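Local coordinates for uncharacterized protein (Bacteroides vulgatus, PDB 4FMR) that is of unknown function but probably binds DNA, pairing an HU/IHF-like domain with an immunoglobulin-like domain, at residues D208-L213 with T236-G241; G151-L156 with I199-A204. All blocks are in the same frame, centred on the assembly; numbering follows the deposited sequence. Where two conformers were deposited one is given.

Contact 1: residues D208-L213 with T236-G241; sequences DGEYML and TIYIGG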
loop_
_atom_site.group_PDB
_atom_site.type_symbol
_atom_site.label_atom_id
_atom_site.label_comp_id
_atom_site.label_asym_id
_atom_site.label_seq_id
_atom_site.Cartn_x
_atom_site.Cartn_y
_atom_site.Cartn_z
ATOM N N ASP B 208 15.822 -7.286 -4.832
ATOM C CA ASP B 208 14.770 -6.272 -4.701
ATOM C C ASP B 208 15.040 -5.072 -5.603
ATOM O O ASP B 208 16.192 -4.642 -5.767
ATOM C CB ASP B 208 14.614 -5.756 -3.243
ATOM C CG ASP B 208 14.418 -6.819 -2.190
ATOM O OD1 ASP B 208 15.384 -7.533 -1.888
ATOM O OD2 ASP B 208 13.336 -6.851 -1.580
ATOM N N GLY B 209 13.976 -4.524 -6.158
ATOM C CA GLY B 209 14.103 -3.341 -6.983
ATOM C C GLY B 209 13.250 -3.358 -8.216
ATOM O O GLY B 209 12.545 -4.334 -8.504
ATOM N N GLU B 210 13.307 -2.242 -8.924
ATOM C CA GLU B 210 12.613 -2.042 -10.167
ATOM C C GLU B 210 13.360 -2.769 -11.311
ATOM O O GLU B 210 14.594 -2.884 -11.312
ATOM C CB GLU B 210 12.462 -0.543 -10.453
ATOM C CG GLU B 210 11.220 -0.241 -11.298
ATOM C CD GLU B 210 9.865 -0.201 -10.612
ATOM O OE1 GLU B 210 9.817 -0.146 -9.362
ATOM O OE2 GLU B 210 8.842 -0.179 -11.336
ATOM N N TYR B 211 12.574 -3.329 -12.234
ATOM C CA TYR B 211 13.007 -4.023 -13.442
ATOM C C TYR B 211 12.131 -3.620 -14.601
ATOM O O TYR B 211 10.969 -3.248 -14.394
ATOM C CB TYR B 211 12.949 -5.569 -13.292
ATOM C CG TYR B 211 13.931 -6.183 -12.319
ATOM C CD1 TYR B 211 13.740 -6.075 -10.938
ATOM C CD2 TYR B 211 15.006 -6.940 -12.767
ATOM C CE1 TYR B 211 14.652 -6.617 -10.036
ATOM C CE2 TYR B 211 15.910 -7.514 -11.872
ATOM C CZ TYR B 211 15.725 -7.349 -10.509
ATOM O OH TYR B 211 16.599 -7.912 -9.628
HETATM N N MSE B 212 12.670 -3.723 -15.822
HETATM C CA MSE B 212 11.894 -3.572 -17.033
HETATM C C MSE B 212 11.563 -4.991 -17.492
HETATM O O MSE B 212 12.481 -5.780 -17.734
HETATM C CB MSE B 212 12.616 -2.738 -18.106
HETATM C CG MSE B 212 11.735 -2.457 -19.347
HETATM SE SE MSE B 212 10.092 -1.456 -18.897
HETATM C CE MSE B 212 10.813 0.122 -18.028
ATOM N N LEU B 213 10.267 -5.355 -17.461
ATOM C CA LEU B 213 9.781 -6.651 -17.905
ATOM C C LEU B 213 9.453 -6.554 -19.412
ATOM O O LEU B 213 8.713 -5.667 -19.831
ATOM C CB LEU B 213 8.560 -7.141 -17.080
ATOM C CG LEU B 213 8.072 -8.581 -17.392
ATOM C CD1 LEU B 213 7.487 -9.256 -16.154
ATOM C CD2 LEU B 213 7.034 -8.601 -18.516
ATOM N N THR B 236 7.190 -1.716 -16.661
ATOM C CA THR B 236 8.049 -1.652 -15.488
ATOM C C THR B 236 7.458 -2.562 -14.381
ATOM O O THR B 236 6.245 -2.806 -14.351
ATOM C CB THR B 236 8.225 -0.202 -15.036
ATOM O OG1 THR B 236 9.337 -0.147 -14.137
ATOM C CG2 THR B 236 6.957 0.380 -14.393
ATOM N N ILE B 237 8.315 -3.079 -13.498
ATOM C CA ILE B 237 7.862 -3.993 -12.447
ATOM C C ILE B 237 8.753 -3.823 -11.223
ATOM O O ILE B 237 9.977 -3.748 -11.342
ATOM C CB ILE B 237 7.834 -5.507 -12.943
ATOM C CG1 ILE B 237 7.182 -6.478 -11.909
ATOM C CG2 ILE B 237 9.226 -6.007 -13.347
ATOM C CD1 ILE B 237 6.813 -7.952 -12.462
ATOM N N TYR B 238 8.139 -3.819 -10.052
ATOM C CA TYR B 238 8.930 -3.812 -8.836
ATOM C C TYR B 238 8.971 -5.233 -8.294
ATOM O O TYR B 238 7.926 -5.856 -8.083
ATOM C CB TYR B 238 8.410 -2.826 -7.790
ATOM C CG TYR B 238 9.186 -2.927 -6.491
ATOM C CD1 TYR B 238 10.430 -2.314 -6.347
ATOM C CD2 TYR B 238 8.686 -3.657 -5.410
ATOM C CE1 TYR B 238 11.178 -2.463 -5.179
ATOM C CE2 TYR B 238 9.429 -3.822 -4.242
ATOM C CZ TYR B 238 10.668 -3.211 -4.124
ATOM O OH TYR B 238 11.379 -3.324 -2.951
ATOM N N ILE B 239 10.160 -5.741 -8.050
ATOM C CA ILE B 239 10.262 -7.093 -7.505
ATOM C C ILE B 239 10.739 -7.008 -6.060
ATOM O O ILE B 239 11.734 -6.347 -5.763
ATOM C CB ILE B 239 11.176 -7.988 -8.393
ATOM C CG1 ILE B 239 10.493 -8.186 -9.793
ATOM C CG2 ILE B 239 11.458 -9.350 -7.685
ATOM C CD1 ILE B 239 11.277 -8.770 -10.858
ATOM N N GLY B 240 9.986 -7.650 -5.174
ATOM C CA GLY B 240 10.328 -7.742 -3.765
ATOM C C GLY B 240 10.942 -9.106 -3.551
ATOM O O GLY B 240 10.478 -10.087 -4.154
ATOM N N GLY B 241 11.992 -9.157 -2.726
ATOM C CA GLY B 241 12.729 -10.375 -2.415
ATOM C C GLY B 241 11.853 -11.555 -2.034
ATOM O O GLY B 241 10.753 -11.381 -1.500
HETATM O O HOH W 1 11.024 -5.489 -1.147
#
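Gly-209 and Tyr-211 pair with Ile-239 and Ile-237 as antiparallel hydrogen-bonded pairs, the short strand axes 4.5 Å apart at closest and 139° between their directions. Glu-210 has CG anti to its backbone N (chi1 -152°) and bends at chi2, which carries the carboxylate across the neighbouring strand. There Thr-236 OG1 donates to the anti lone pair of Glu-210 OE2 at 2.8 Å, while Glu-210 OE1 lies at the edge of the Tyr-238 ring. The same OE2 forms a salt bridge with Arg-81 of the second subunit; an alanine here would probably leave that arginine without its carboxylate mate and the Thr-236 hydroxyl without its acceptor. At the strand end, Gly-241 N reaches Asp-208 OD2 at 2.9 Å from above the carboxylate plane, and a water links this oxygen to Tyr-238 OH; OD1 forms a salt bridge with Arg-113 of the second subunit. On the other sheet face, Ile-239 CD1 sits over the Tyr-211 ring, 4.1 Å from its centroid, a CH-pi contact, and Ile-237 CG2 packs 3.7 Å from Tyr-211 CB. Strands 171-176 and 147-149 flank the pair in the sheet, and Leu-174 and Phe-154 pack against Ile-237.

Contact 2: residues G151-L156 with I199-A204; sequences GRNFTL and IILLPA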
loop_
_atom_site.group_PDB
_atom_site.type_symbol
_atom_site.label_atom_id
_atom_site.label_comp_id
_atom_site.label_asym_id
_atom_site.label_seq_id
_atom_site.Cartn_x
_atom_site.Cartn_y
_atom_site.Cartn_z
ATOM N N GLY B 151 10.390 -15.597 -6.786
ATOM C CA GLY B 151 10.133 -17.002 -6.478
ATOM C C GLY B 151 8.666 -17.360 -6.463
ATOM O O GLY B 151 8.316 -18.472 -6.065
ATOM N N ARG B 152 7.790 -16.424 -6.876
ATOM C CA ARG B 152 6.345 -16.626 -6.856
ATOM C C ARG B 152 5.729 -16.248 -8.209
ATOM O O ARG B 152 6.426 -15.748 -9.092
ATOM C CB ARG B 152 5.712 -15.826 -5.697
ATOM C CG ARG B 152 6.036 -16.373 -4.290
ATOM C CD ARG B 152 5.381 -17.725 -4.012
ATOM N NE ARG B 152 5.696 -18.254 -2.681
ATOM C CZ ARG B 152 4.995 -17.991 -1.582
ATOM N NH1 ARG B 152 3.941 -17.185 -1.633
ATOM N NH2 ARG B 152 5.355 -18.516 -0.417
ATOM N N ASN B 153 4.434 -16.525 -8.389
ATOM C CA ASN B 153 3.766 -16.276 -9.659
ATOM C C ASN B 153 3.294 -14.851 -9.861
ATOM O O ASN B 153 2.867 -14.168 -8.947
ATOM C CB ASN B 153 2.576 -17.209 -9.850
ATOM C CG ASN B 153 3.008 -18.636 -10.087
ATOM O OD1 ASN B 153 3.608 -18.975 -11.118
ATOM N ND2 ASN B 153 2.766 -19.489 -9.108
ATOM N N PHE B 154 3.339 -14.444 -11.119
ATOM C CA PHE B 154 2.908 -13.147 -11.572
ATOM C C PHE B 154 2.065 -13.328 -12.824
ATOM O O PHE B 154 2.402 -14.162 -13.670
ATOM C CB PHE B 154 4.125 -12.232 -11.825
ATOM C CG PHE B 154 3.710 -10.791 -11.966
ATOM C CD1 PHE B 154 3.444 -10.014 -10.841
ATOM C CD2 PHE B 154 3.513 -10.223 -13.230
ATOM C CE1 PHE B 154 3.006 -8.695 -10.975
ATOM C CE2 PHE B 154 3.067 -8.898 -13.358
ATOM C CZ PHE B 154 2.814 -8.149 -12.231
ATOM N N THR B 155 0.946 -12.574 -12.923
ATOM C CA THR B 155 0.071 -12.617 -14.101
ATOM C C THR B 155 0.131 -11.287 -14.865
ATOM O O THR B 155 -0.069 -10.229 -14.291
ATOM C CB THR B 155 -1.394 -12.962 -13.731
ATOM O OG1 THR B 155 -1.424 -14.197 -13.021
ATOM C CG2 THR B 155 -2.279 -13.087 -14.949
ATOM N N LEU B 156 0.311 -11.372 -16.172
ATOM C CA LEU B 156 0.306 -10.246 -17.098
ATOM C C LEU B 156 -0.943 -10.291 -17.959
ATOM O O LEU B 156 -1.195 -11.307 -18.602
ATOM C CB LEU B 156 1.556 -10.278 -17.999
ATOM C CG LEU B 156 2.883 -10.115 -17.309
ATOM C CD1 LEU B 156 3.974 -10.839 -18.062
ATOM C CD2 LEU B 156 3.189 -8.665 -17.088
ATOM N N ILE B 199 0.812 -16.211 -17.352
ATOM C CA ILE B 199 1.138 -16.535 -15.971
ATOM C C ILE B 199 2.580 -17.020 -15.975
ATOM O O ILE B 199 2.938 -17.952 -16.709
ATOM C CB ILE B 199 0.173 -17.510 -15.245
ATOM C CG1 ILE B 199 -1.278 -16.949 -15.286
ATOM C CG2 ILE B 199 0.649 -17.715 -13.773
ATOM C CD1 ILE B 199 -2.369 -17.843 -14.720
ATOM N N ILE B 200 3.423 -16.352 -15.198
ATOM C CA ILE B 200 4.829 -16.730 -15.134
ATOM C C ILE B 200 5.199 -17.036 -13.701
ATOM O O ILE B 200 4.515 -16.602 -12.786
ATOM C CB ILE B 200 5.794 -15.633 -15.757
ATOM C CG1 ILE B 200 5.732 -14.292 -14.982
ATOM C CG2 ILE B 200 5.525 -15.443 -17.261
ATOM C CD1 ILE B 200 6.818 -13.246 -15.273
ATOM N N LEU B 201 6.280 -17.800 -13.517
ATOM C CA LEU B 201 6.916 -18.048 -12.221
ATOM C C LEU B 201 8.168 -17.217 -12.195
ATOM O O LEU B 201 8.992 -17.371 -13.077
ATOM C CB LEU B 201 7.229 -19.542 -11.955
ATOM C CG LEU B 201 7.852 -19.828 -10.545
ATOM C CD1 LEU B 201 6.922 -19.406 -9.417
ATOM C CD2 LEU B 201 8.154 -21.300 -10.366
ATOM N N LEU B 202 8.294 -16.296 -11.258
ATOM C CA LEU B 202 9.486 -15.445 -11.191
ATOM C C LEU B 202 10.649 -16.166 -10.510
ATOM O O LEU B 202 10.413 -16.789 -9.486
ATOM C CB LEU B 202 9.179 -14.130 -10.429
ATOM C CG LEU B 202 8.240 -13.129 -11.102
ATOM C CD1 LEU B 202 7.770 -12.077 -10.111
ATOM C CD2 LEU B 202 8.899 -12.480 -12.309
ATOM N N PRO B 203 11.906 -16.090 -11.010
ATOM C CA PRO B 203 13.032 -16.716 -10.260
ATOM C C PRO B 203 13.174 -16.134 -8.838
ATOM O O PRO B 203 12.874 -14.955 -8.602
ATOM C CB PRO B 203 14.277 -16.389 -11.109
ATOM C CG PRO B 203 13.750 -15.915 -12.426
ATOM C CD PRO B 203 12.381 -15.364 -12.208
ATOM N N ALA B 204 13.628 -16.977 -7.900
ATOM C CA ALA B 204 13.776 -16.664 -6.480
ATOM C C ALA B 204 14.988 -15.787 -6.174
ATOM O O ALA B 204 14.959 -15.037 -5.201
ATOM C CB ALA B 204 13.879 -17.960 -5.683
#
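Gly-151, Phe-154 and Ile-200 bury the most surface here; Phe-154 and Ile-200 form the central pair of the ladder, and Gly-151 lies at its loop end. The central pair is antiparallel and hydrogen-bonded: Ile-200 N donates to Phe-154 O at 2.9 Å with a nearly straight N-H...O angle of 178°, and Phe-154 N returns a bond to Ile-200 O at 3.0 Å. Their side chains share a sheet face. Ile-200 CG1 stands between its own backbone N and carbonyl carbon (chi1 63°), and it approaches Phe-154 CB to 4.1 Å; Leu-202 CD1 reaches the same CB at 4.0 Å. The Phe-154 ring leads away from the strand 199-201 and meets Phe-146. On the other face Thr-155 and Ile-199 lie side by side, Thr-155 OG1 being 3.6 Å from Ile-199 CG1. Beyond the last strand residues, Leu-202 N still donates to Arg-152 O at 2.9 Å. Gly-151 N makes two weak bonds, to Leu-202 O and Pro-203 O; its positive phi (76°) is one that glycine adopts readily. The arrangement is an antiparallel strand pair in the middle of the four-stranded sheet 132-138, 153-159, 197-201, 190-193, consistent with one layer of an immunoglobulin-like sandwich.

How the contacts relate
Contacts 1 and 2 lie in different sheets of the IG-like region, their centres about 12 Å apart, and meet through apolar side chains. Leu-213 CD2 packs on Leu-156 CD1 at 3.8 Å, and Leu-213 CD1 comes within 4.1 Å of Ile-200 CD1. A third junction joins Ile-237 CD1 to Phe-154 CE2 at 4.0 Å. These three pairs place the inward faces of both strand pairs in one core, as expected for a beta sandwich. In the chain, strand 209-217 is the next strand after 197-201, and the connection 202-208 between them takes the chain from one sheet to the other. Contact 1 also faces the second subunit, whereas no other chain of the assembly touches contact 2.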